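Local coordinates for protein cellobiose 2-epimerase (Ruminococcus albus, PDB 3VW5) that catalyses the reversible epimerization of cellobiose to 4-O-beta-D-glucosyl-D-mannose, inverting the 2-position of an unmodified sugar, at residues 8-11 with 12-16. The protein carries 2 engineered substitutions. Sequence-based numbering, arbitrary orientation.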
loop_
_atom_site.group_PDB
_atom_site.type_symbol
_atom_site.label_atom_id
_atom_site.label_comp_id
_atom_site.label_asym_id
_atom_site.label_seq_id
_atom_site.Cartn_x
_atom_site.Cartn_y
_atom_site.Cartn_z
ATOM N N GLN A 8 9.855 11.747 -14.511
ATOM C CA GLN A 8 10.617 11.010 -15.518
ATOM C C GLN A 8 10.767 9.537 -15.155
ATOM O O GLN A 8 10.644 8.641 -16.015
ATOM C CB GLN A 8 11.999 11.621 -15.663
ATOM C CG GLN A 8 12.188 12.396 -16.935
ATOM C CD GLN A 8 13.518 12.084 -17.587
ATOM O OE1 GLN A 8 13.899 10.917 -17.703
ATOM N NE2 GLN A 8 14.240 13.124 -18.000
ATOM N N GLU A 9 11.047 9.299 -13.874
ATOM C CA GLU A 9 11.176 7.942 -13.361
ATOM C C GLU A 9 9.860 7.178 -13.544
ATOM O O GLU A 9 9.849 6.011 -13.936
ATOM C CB GLU A 9 11.614 7.962 -11.891
ATOM C CG GLU A 9 11.728 6.579 -11.266
ATOM C CD GLU A 9 12.711 5.689 -11.998
ATOM O OE1 GLU A 9 12.565 4.449 -11.926
ATOM O OE2 GLU A 9 13.628 6.236 -12.646
ATOM N N LEU A 10 8.750 7.856 -13.287
ATOM C CA LEU A 10 7.444 7.262 -13.522
ATOM C C LEU A 10 7.204 6.980 -15.006
ATOM O O LEU A 10 6.897 5.838 -15.375
ATOM C CB LEU A 10 6.339 8.155 -12.948
ATOM C CG LEU A 10 4.923 7.609 -12.726
ATOM C CD1 LEU A 10 3.916 8.542 -13.363
ATOM C CD2 LEU A 10 4.706 6.176 -13.194
ATOM N N THR A 11 7.353 8.003 -15.853
ATOM C CA THR A 11 6.990 7.868 -17.270
ATOM C C THR A 11 7.987 7.119 -18.159
ATOM O O THR A 11 7.581 6.487 -19.138
ATOM C CB THR A 11 6.682 9.219 -17.934
ATOM O OG1 THR A 11 7.889 9.988 -18.053
ATOM C CG2 THR A 11 5.623 9.986 -17.133
ATOM N N ASP A 12 9.283 7.193 -17.846
ATOM C CA ASP A 12 10.279 6.587 -18.738
ATOM C C ASP A 12 10.841 5.279 -18.218
ATOM O O ASP A 12 11.410 4.500 -18.987
ATOM C CB ASP A 12 11.425 7.549 -19.063
ATOM C CG ASP A 12 10.940 8.834 -19.711
ATOM O OD1 ASP A 12 9.948 8.779 -20.480
ATOM O OD2 ASP A 12 11.539 9.905 -19.444
ATOM N N HIS A 13 10.686 5.035 -16.917
ATOM C CA HIS A 13 11.238 3.820 -16.323
ATOM C C HIS A 13 10.173 2.848 -15.807
ATOM O O HIS A 13 10.093 1.706 -16.257
ATOM C CB HIS A 13 12.268 4.155 -15.226
ATOM C CG HIS A 13 13.138 2.994 -14.851
ATOM N ND1 HIS A 13 13.519 2.726 -13.552
ATOM C CD2 HIS A 13 13.696 2.016 -15.612
ATOM C CE1 HIS A 13 14.266 1.639 -13.529
ATOM N NE2 HIS A 13 14.389 1.189 -14.769
ATOM N N ILE A 14 9.357 3.313 -14.871
ATOM C CA ILE A 14 8.375 2.455 -14.203
ATOM C C ILE A 14 7.266 1.950 -15.132
ATOM O O ILE A 14 7.048 0.743 -15.253
ATOM C CB ILE A 14 7.764 3.161 -12.975
ATOM C CG1 ILE A 14 8.834 3.380 -11.902
ATOM C CG2 ILE A 14 6.617 2.368 -12.407
ATOM C CD1 ILE A 14 8.361 4.217 -10.713
ATOM N N ILE A 15 6.565 2.866 -15.790
ATOM C CA ILE A 15 5.449 2.465 -16.652
ATOM C C ILE A 15 5.889 1.520 -17.784
ATOM O O ILE A 15 5.301 0.446 -17.979
ATOM C CB ILE A 15 4.688 3.687 -17.205
ATOM C CG1 ILE A 15 3.770 4.255 -16.123
ATOM C CG2 ILE A 15 3.907 3.302 -18.454
ATOM C CD1 ILE A 15 3.443 5.711 -16.300
ATOM N N PRO A 16 6.941 1.904 -18.526
ATOM C CA PRO A 16 7.433 1.000 -19.571
ATOM C C PRO A 16 7.761 -0.397 -19.021
ATOM O O PRO A 16 7.449 -1.393 -19.676
ATOM C CB PRO A 16 8.704 1.699 -20.059
ATOM C CG PRO A 16 8.486 3.130 -19.744
ATOM C CD PRO A 16 7.713 3.159 -18.471
#
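At the edge of the H13 imidazole, and in the plane of its ring, OE1 of E9 accepts a hydrogen bond from H13 ND1 at 2.6 Å, a His-carboxylate pair. The oxygen is met on its syn side, 16° out of the carboxylate plane, and the two flat groups are turned 68° apart. E9 reaches this spot because its CG is anti to the backbone N (chi1 178°) and the chain then bends at chi2, laying the carboxylate alongside the histidine one turn on. A glutamate suits the place, since OE1 also accepts from the indole NE1 of W349. With the carboxylate of E9 cut back to an alanine here, H13 ND1 and the W349 indole would probably lose their shared acceptor and the imidazole would be freer to turn. Both segments belong to helix 2-19 of the (alpha/alpha)6 barrel, which here widens into pi-type turns: I14 N donates to E9 O at 2.9 Å, and I15 N to L10 O at 3.0 Å. E9 O also accepts from H13 N. P16, lacking an N-H, fits where the helix kinks, its CD 3.4 Å from T11 O. On the buried side, L10 CD2 lies 3.4 Å from I15 CD1, the two side chains slanting across one another; branched aliphatic residues suit this face, where I15 packs on F56 and L64 of helix 47-64 while L10 and I14 touch C379 of helix 373-385.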